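PDB 3GCG: L0028 (Mitochondria associated protein) from Escherichia coli, which is a type III secretion effector of the WxxxE family that probably acts as a guanine nucleotide exchange factor for the host GTPase Cdc42. Local coordinates for residues 45-48 with 49-53; 110-113 with 114-117. All coordinates share one frame; numbering follows the deposited sequence.

Contact 1 (45-48 with 49-53); sequences QQEQ and TTYIS
Gln46 and Thr50 sit one turn apart on the long helix 41-67, which carries the WxxxE signature of this effector family; Glu47 is its glutamate. Backbone i to i+4 bonds join the two turns. The Glu47 O to Tyr51 N bond is short, 2.6 Å, and nearly straight. Gln46 O accepts twice. Thr50 N (3.0 Å) and Thr50 OG1 (2.8 Å) reach it from opposite faces of the carbonyl plane. The hydroxyl can do this because OG1 lies beside its own backbone N (chi1 -69°), which turns it back along the helix.

The bent Glu47 chain brings OE1 to 3.7 Å from Tyr51 CB and 4.0 Å from Tyr51 CD1, where it lies at the ring edge, near the ring plane. Ser98 and Ser99 hydrogen-bond the two carboxylate oxygens and fix the group, so the glutamate ties helix 41-67 to the loop at Ser98 and the start of helix 99-105. The Tyr51 ring stacks on Phe143. On the side of Gln46 and Thr50 the helix meets the chain of another protein, and Gln46 hydrogen-bonds to it through both amide atoms. Gln48 and Ile52 run side by side, with Gln48 CG 3.7 Å from Ile52 CD1.

Contact 2 (110-113 with 114-117); sequences FNQK and VDEQ
Phe110 O accepts from Val114 N at 3.0 Å and starts a run of four i to i+4 bonds along helix 108-118. Asn111 O, Gln112 O and Lys113 O follow, bonded to the backbone N atoms of Asp115, Glu116 and Gln117. The Glu116 N to Gln112 O bond is close to straight, with an N-H...O angle of 171°.

Apolar contact lies on the buried face. Val114 CG2 comes obliquely at the Phe110 ring and is 3.5 Å from CE2. The ring itself rests on Ile135 and Val138 of helix 124-146, so this is a helix-helix interface, part of the all-helical fold. Asn111 lies beside Val114 and points the same way. Its amide is held by outside partners: ND2 bonds to the backbone O of Asn107 and of Gln105, and OD1 accepts from Gln131.

Gln112, Lys113 and Glu116 make polar contacts elsewhere on the helix. Gln112 NE2 donates to the anti lone pair of Glu116 OE2 at 3.1 Å. The amide and carboxylate planes are 68° apart. Gln112 bends at chi2 (49°), which carries its amide forward along the helix to Glu116. Lys113 runs alongside Glu116, but NZ stays 4.0 Å from Glu116 OE1, beyond a salt bridge; NZ bonds instead to the backbone O of Val17.

Asp115 OD2 is 3.1 Å from Asn111 O, two acceptors close together without a hydrogen bond, a contact that is probably unfavourable. OD1 forms a salt bridge with Arg127 of helix 124-146, which may offset this. An alanine in place of Asp115 would keep the backbone bond to Asn111 O but is likely to leave Arg127 without its carboxylate mate.

From the N terminus, contact 1 comes first, on helix 41-67, and contact 2 follows on helix 108-118. Each joins successive turns of one helix, so neither closes a loop. They lie in series and neither nest nor cross. Their centres are 26 Å apart and their nearest atoms about 12 Å apart. Helix 124-146 is common ground: Gln140 and Phe143 meet the first, while Arg127, Gln131, Ile135 and others meet the second. Contact 1 also ties in helices 73-87 and 152-166, the loop at Ser98, and the chain of another protein. Contact 2 lies farther from the centre of the chain and gathers in the first modelled residues, Phe16, Val17 and Ile18.

Contact 1 (45-48 with 49-53)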
ATOM      1  N   GLN B  45       7.319   7.789 -15.457  1.00 23.11           N
ATOM      2  CA  GLN B  45       8.569   7.819 -14.704  1.00 23.91           C
ATOM      3  C   GLN B  45       8.407   7.217 -13.308  1.00 23.09           C
ATOM      4  O   GLN B  45       9.189   6.357 -12.893  1.00 20.04           O
ATOM      5  CB  GLN B  45       9.077   9.265 -14.581  1.00 26.55           C
ATOM      6  CG  GLN B  45       9.712   9.831 -15.850  1.00 31.85           C
ATOM      7  CD  GLN B  45      10.251  11.252 -15.671  1.00 35.87           C
ATOM      8  OE1 GLN B  45      11.072  11.520 -14.787  1.00 36.28           O
ATOM      9  NE2 GLN B  45       9.792  12.166 -16.521  1.00 36.94           N
ATOM     10  N   GLN B  46       7.385   7.673 -12.590  1.00 22.00           N
ATOM     11  CA  GLN B  46       7.127   7.197 -11.238  1.00 22.39           C
ATOM     12  C   GLN B  46       6.802   5.707 -11.171  1.00 21.92           C
ATOM     13  O   GLN B  46       7.343   4.985 -10.336  1.00 20.57           O
ATOM     14  CB  GLN B  46       5.981   7.991 -10.619  1.00 21.38           C
ATOM     15  CG  GLN B  46       6.180   9.485 -10.699  1.00 23.75           C
ATOM     16  CD  GLN B  46       5.280  10.238  -9.744  1.00 24.61           C
ATOM     17  OE1 GLN B  46       4.229   9.735  -9.332  1.00 22.03           O
ATOM     18  NE2 GLN B  46       5.682  11.454  -9.392  1.00 23.87           N
ATOM     19  N   GLU B  47       5.914   5.255 -12.048  1.00 22.32           N
ATOM     20  CA  GLU B  47       5.526   3.853 -12.072  1.00 23.09           C
ATOM     21  C   GLU B  47       6.715   2.962 -12.412  1.00 23.39           C
ATOM     22  O   GLU B  47       6.917   1.927 -11.784  1.00 24.42           O
ATOM     23  CB  GLU B  47       4.397   3.625 -13.081  1.00 21.79           C
ATOM     24  CG  GLU B  47       4.010   2.167 -13.230  1.00 23.14           C
ATOM     25  CD  GLU B  47       3.409   1.595 -11.958  1.00 23.80           C
ATOM     26  OE1 GLU B  47       3.410   0.356 -11.823  1.00 22.10           O
ATOM     27  OE2 GLU B  47       2.926   2.379 -11.107  1.00 20.76           O
ATOM     28  N   GLN B  48       7.504   3.367 -13.403  1.00 23.08           N
ATOM     29  CA  GLN B  48       8.675   2.585 -13.797  1.00 22.98           C
ATOM     30  C   GLN B  48       9.631   2.316 -12.629  1.00 21.95           C
ATOM     31  O   GLN B  48      10.009   1.163 -12.386  1.00 21.05           O
ATOM     32  CB  GLN B  48       9.439   3.292 -14.921  1.00 23.96           C
ATOM     33  CG  GLN B  48      10.534   2.438 -15.545  1.00 24.98           C
ATOM     34  CD  GLN B  48      11.049   3.020 -16.860  1.00 29.64           C
ATOM     35  OE1 GLN B  48      11.479   4.181 -16.916  1.00 27.28           O
ATOM     36  NE2 GLN B  48      11.010   2.214 -17.922  1.00 25.90           N
ATOM     37  N   THR B  49      10.033   3.366 -11.910  1.00 19.73           N
ATOM     38  CA  THR B  49      10.948   3.166 -10.795  1.00 20.00           C
ATOM     39  C   THR B  49      10.245   2.438  -9.651  1.00 19.03           C
ATOM     40  O   THR B  49      10.873   1.713  -8.893  1.00 18.74           O
ATOM     41  CB  THR B  49      11.570   4.505 -10.281  1.00 21.97           C
ATOM     42  OG1 THR B  49      11.040   4.838  -8.991  1.00 24.44           O
ATOM     43  CG2 THR B  49      11.302   5.628 -11.241  1.00 20.38           C
ATOM     44  N   THR B  50       8.934   2.612  -9.549  1.00 20.62           N
ATOM     45  CA  THR B  50       8.163   1.954  -8.501  1.00 20.76           C
ATOM     46  C   THR B  50       7.977   0.457  -8.770  1.00 20.03           C
ATOM     47  O   THR B  50       8.225  -0.365  -7.887  1.00 20.60           O
ATOM     48  CB  THR B  50       6.777   2.609  -8.326  1.00 19.24           C
ATOM     49  OG1 THR B  50       6.939   3.916  -7.766  1.00 18.22           O
ATOM     50  CG2 THR B  50       5.896   1.772  -7.404  1.00 16.68           C
ATOM     51  N   TYR B  51       7.534   0.114  -9.980  1.00 18.42           N
ATOM     52  CA  TYR B  51       7.312  -1.284 -10.364  1.00 19.06           C
ATOM     53  C   TYR B  51       8.608  -2.093 -10.314  1.00 18.68           C
ATOM     54  O   TYR B  51       8.630  -3.234  -9.850  1.00 18.29           O
ATOM     55  CB  TYR B  51       6.731  -1.380 -11.777  1.00 18.13           C
ATOM     56  CG  TYR B  51       6.330  -2.795 -12.141  1.00 17.39           C
ATOM     57  CD1 TYR B  51       5.043  -3.266 -11.886  1.00 16.46           C
ATOM     58  CD2 TYR B  51       7.268  -3.691 -12.659  1.00 19.52           C
ATOM     59  CE1 TYR B  51       4.698  -4.588 -12.128  1.00 16.37           C
ATOM     60  CE2 TYR B  51       6.937  -5.022 -12.900  1.00 19.36           C
ATOM     61  CZ  TYR B  51       5.654  -5.462 -12.631  1.00 20.02           C
ATOM     62  OH  TYR B  51       5.339  -6.786 -12.849  1.00 24.05           O
ATOM     63  N   ILE B  52       9.685  -1.492 -10.801  1.00 19.48           N
ATOM     64  CA  ILE B  52      10.985  -2.138 -10.804  1.00 19.15           C
ATOM     65  C   ILE B  52      11.509  -2.311  -9.380  1.00 17.91           C
ATOM     66  O   ILE B  52      12.071  -3.359  -9.050  1.00 16.35           O
ATOM     67  CB  ILE B  52      11.994  -1.321 -11.617  1.00 19.80           C
ATOM     68  CG1 ILE B  52      11.576  -1.300 -13.089  1.00 21.38           C
ATOM     69  CG2 ILE B  52      13.394  -1.917 -11.469  1.00 22.61           C
ATOM     70  CD1 ILE B  52      12.414  -0.337 -13.939  1.00 23.40           C
ATOM     71  N   SER B  53      11.321  -1.285  -8.546  1.00 16.42           N
ATOM     72  CA  SER B  53      11.765  -1.326  -7.149  1.00 15.72           C
ATOM     73  C   SER B  53      11.008  -2.385  -6.377  1.00 15.20           C
ATOM     74  O   SER B  53      11.570  -3.066  -5.522  1.00 15.59           O
ATOM     75  CB  SER B  53      11.543   0.022  -6.456  1.00 14.75           C
ATOM     76  OG  SER B  53      12.384   1.018  -7.000  1.00 14.50           O
TER

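Contact 2 (110-113 with 114-117)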
ATOM      1  N   PHE B 110     -11.211  -5.756 -16.614  1.00 18.60           N
ATOM      2  CA  PHE B 110     -10.375  -6.702 -15.889  1.00 19.14           C
ATOM      3  C   PHE B 110     -11.174  -7.585 -14.931  1.00 20.57           C
ATOM      4  O   PHE B 110     -10.975  -8.798 -14.876  1.00 21.92           O
ATOM      5  CB  PHE B 110      -9.317  -5.967 -15.076  1.00 16.83           C
ATOM      6  CG  PHE B 110      -8.498  -6.881 -14.207  1.00 17.36           C
ATOM      7  CD1 PHE B 110      -7.480  -7.656 -14.759  1.00 13.67           C
ATOM      8  CD2 PHE B 110      -8.772  -6.994 -12.840  1.00 10.72           C
ATOM      9  CE1 PHE B 110      -6.748  -8.533 -13.963  1.00 15.55           C
ATOM     10  CE2 PHE B 110      -8.046  -7.863 -12.040  1.00 13.48           C
ATOM     11  CZ  PHE B 110      -7.033  -8.636 -12.600  1.00 14.78           C
ATOM     12  N   ASN B 111     -12.071  -6.978 -14.164  1.00 21.19           N
ATOM     13  CA  ASN B 111     -12.860  -7.749 -13.205  1.00 21.53           C
ATOM     14  C   ASN B 111     -13.873  -8.684 -13.850  1.00 22.24           C
ATOM     15  O   ASN B 111     -14.250  -9.702 -13.260  1.00 19.59           O
ATOM     16  CB  ASN B 111     -13.527  -6.806 -12.202  1.00 19.79           C
ATOM     17  CG  ASN B 111     -12.575  -6.402 -11.081  1.00 22.34           C
ATOM     18  OD1 ASN B 111     -12.172  -7.234 -10.271  1.00 21.89           O
ATOM     19  ND2 ASN B 111     -12.201  -5.131 -11.043  1.00 21.46           N
ATOM     20  N   GLN B 112     -14.304  -8.346 -15.065  1.00 24.06           N
ATOM     21  CA  GLN B 112     -15.234  -9.192 -15.805  1.00 25.71           C
ATOM     22  C   GLN B 112     -14.462 -10.486 -16.081  1.00 26.89           C
ATOM     23  O   GLN B 112     -15.019 -11.585 -16.017  1.00 28.72           O
ATOM     24  CB  GLN B 112     -15.648  -8.492 -17.109  1.00 29.51           C
ATOM     25  CG  GLN B 112     -16.500  -9.314 -18.085  1.00 32.00           C
ATOM     26  CD  GLN B 112     -17.701  -9.997 -17.437  1.00 32.73           C
ATOM     27  OE1 GLN B 112     -18.238  -9.532 -16.436  1.00 32.35           O
ATOM     28  NE2 GLN B 112     -18.135 -11.103 -18.028  1.00 33.93           N
ATOM     29  N   LYS B 113     -13.167 -10.346 -16.359  1.00 26.38           N
ATOM     30  CA  LYS B 113     -12.305 -11.500 -16.613  1.00 24.42           C
ATOM     31  C   LYS B 113     -12.070 -12.274 -15.312  1.00 23.50           C
ATOM     32  O   LYS B 113     -11.937 -13.499 -15.320  1.00 21.98           O
ATOM     33  CB  LYS B 113     -10.959 -11.047 -17.195  1.00 25.35           C
ATOM     34  CG  LYS B 113     -11.039 -10.449 -18.594  1.00 25.93           C
ATOM     35  CD  LYS B 113     -11.389 -11.492 -19.643  1.00 23.86           C
ATOM     36  CE  LYS B 113     -11.481 -10.865 -21.021  1.00 26.82           C
ATOM     37  NZ  LYS B 113     -11.792 -11.870 -22.068  1.00 29.92           N
ATOM     38  N   VAL B 114     -12.003 -11.559 -14.196  1.00 24.11           N
ATOM     39  CA  VAL B 114     -11.813 -12.206 -12.896  1.00 25.91           C
ATOM     40  C   VAL B 114     -13.013 -13.119 -12.631  1.00 27.96           C
ATOM     41  O   VAL B 114     -12.859 -14.277 -12.230  1.00 26.96           O
ATOM     42  CB  VAL B 114     -11.716 -11.166 -11.751  1.00 23.64           C
ATOM     43  CG1 VAL B 114     -11.782 -11.858 -10.407  1.00 21.64           C
ATOM     44  CG2 VAL B 114     -10.425 -10.380 -11.875  1.00 24.78           C
ATOM     45  N   ASP B 115     -14.209 -12.586 -12.851  1.00 30.16           N
ATOM     46  CA  ASP B 115     -15.421 -13.365 -12.658  1.00 32.34           C
ATOM     47  C   ASP B 115     -15.372 -14.598 -13.548  1.00 33.28           C
ATOM     48  O   ASP B 115     -15.385 -15.729 -13.060  1.00 34.82           O
ATOM     49  CB  ASP B 115     -16.650 -12.529 -12.998  1.00 32.40           C
ATOM     50  CG  ASP B 115     -16.788 -11.321 -12.104  1.00 36.15           C
ATOM     51  OD1 ASP B 115     -16.484 -11.456 -10.904  1.00 33.50           O
ATOM     52  OD2 ASP B 115     -17.210 -10.246 -12.589  1.00 38.28           O
ATOM     53  N   GLU B 116     -15.311 -14.375 -14.854  1.00 34.24           N
ATOM     54  CA  GLU B 116     -15.250 -15.474 -15.807  1.00 36.34           C
ATOM     55  C   GLU B 116     -14.278 -16.549 -15.332  1.00 37.07           C
ATOM     56  O   GLU B 116     -14.547 -17.739 -15.452  1.00 37.66           O
ATOM     57  CB  GLU B 116     -14.805 -14.956 -17.173  1.00 35.91           C
ATOM     58  CG  GLU B 116     -15.838 -14.110 -17.896  1.00 35.83           C
ATOM     59  CD  GLU B 116     -15.267 -13.441 -19.132  1.00 36.09           C
ATOM     60  OE1 GLU B 116     -14.242 -13.936 -19.652  1.00 35.85           O
ATOM     61  OE2 GLU B 116     -15.844 -12.426 -19.586  1.00 38.05           O
ATOM     62  N   GLN B 117     -13.153 -16.108 -14.780  1.00 39.88           N
ATOM     63  CA  GLN B 117     -12.103 -16.996 -14.290  1.00 41.91           C
ATOM     64  C   GLN B 117     -12.435 -17.742 -12.999  1.00 43.27           C
ATOM     65  O   GLN B 117     -11.956 -18.856 -12.788  1.00 44.48           O
ATOM     66  CB  GLN B 117     -10.819 -16.191 -14.095  1.00 43.04           C
ATOM     67  CG  GLN B 117      -9.746 -16.874 -13.262  1.00 45.63           C
ATOM     68  CD  GLN B 117      -8.662 -17.529 -14.098  1.00 48.02           C
ATOM     69  OE1 GLN B 117      -7.537 -17.729 -13.622  1.00 49.45           O
ATOM     70  NE2 GLN B 117      -8.988 -17.874 -15.345  1.00 46.48           N
TER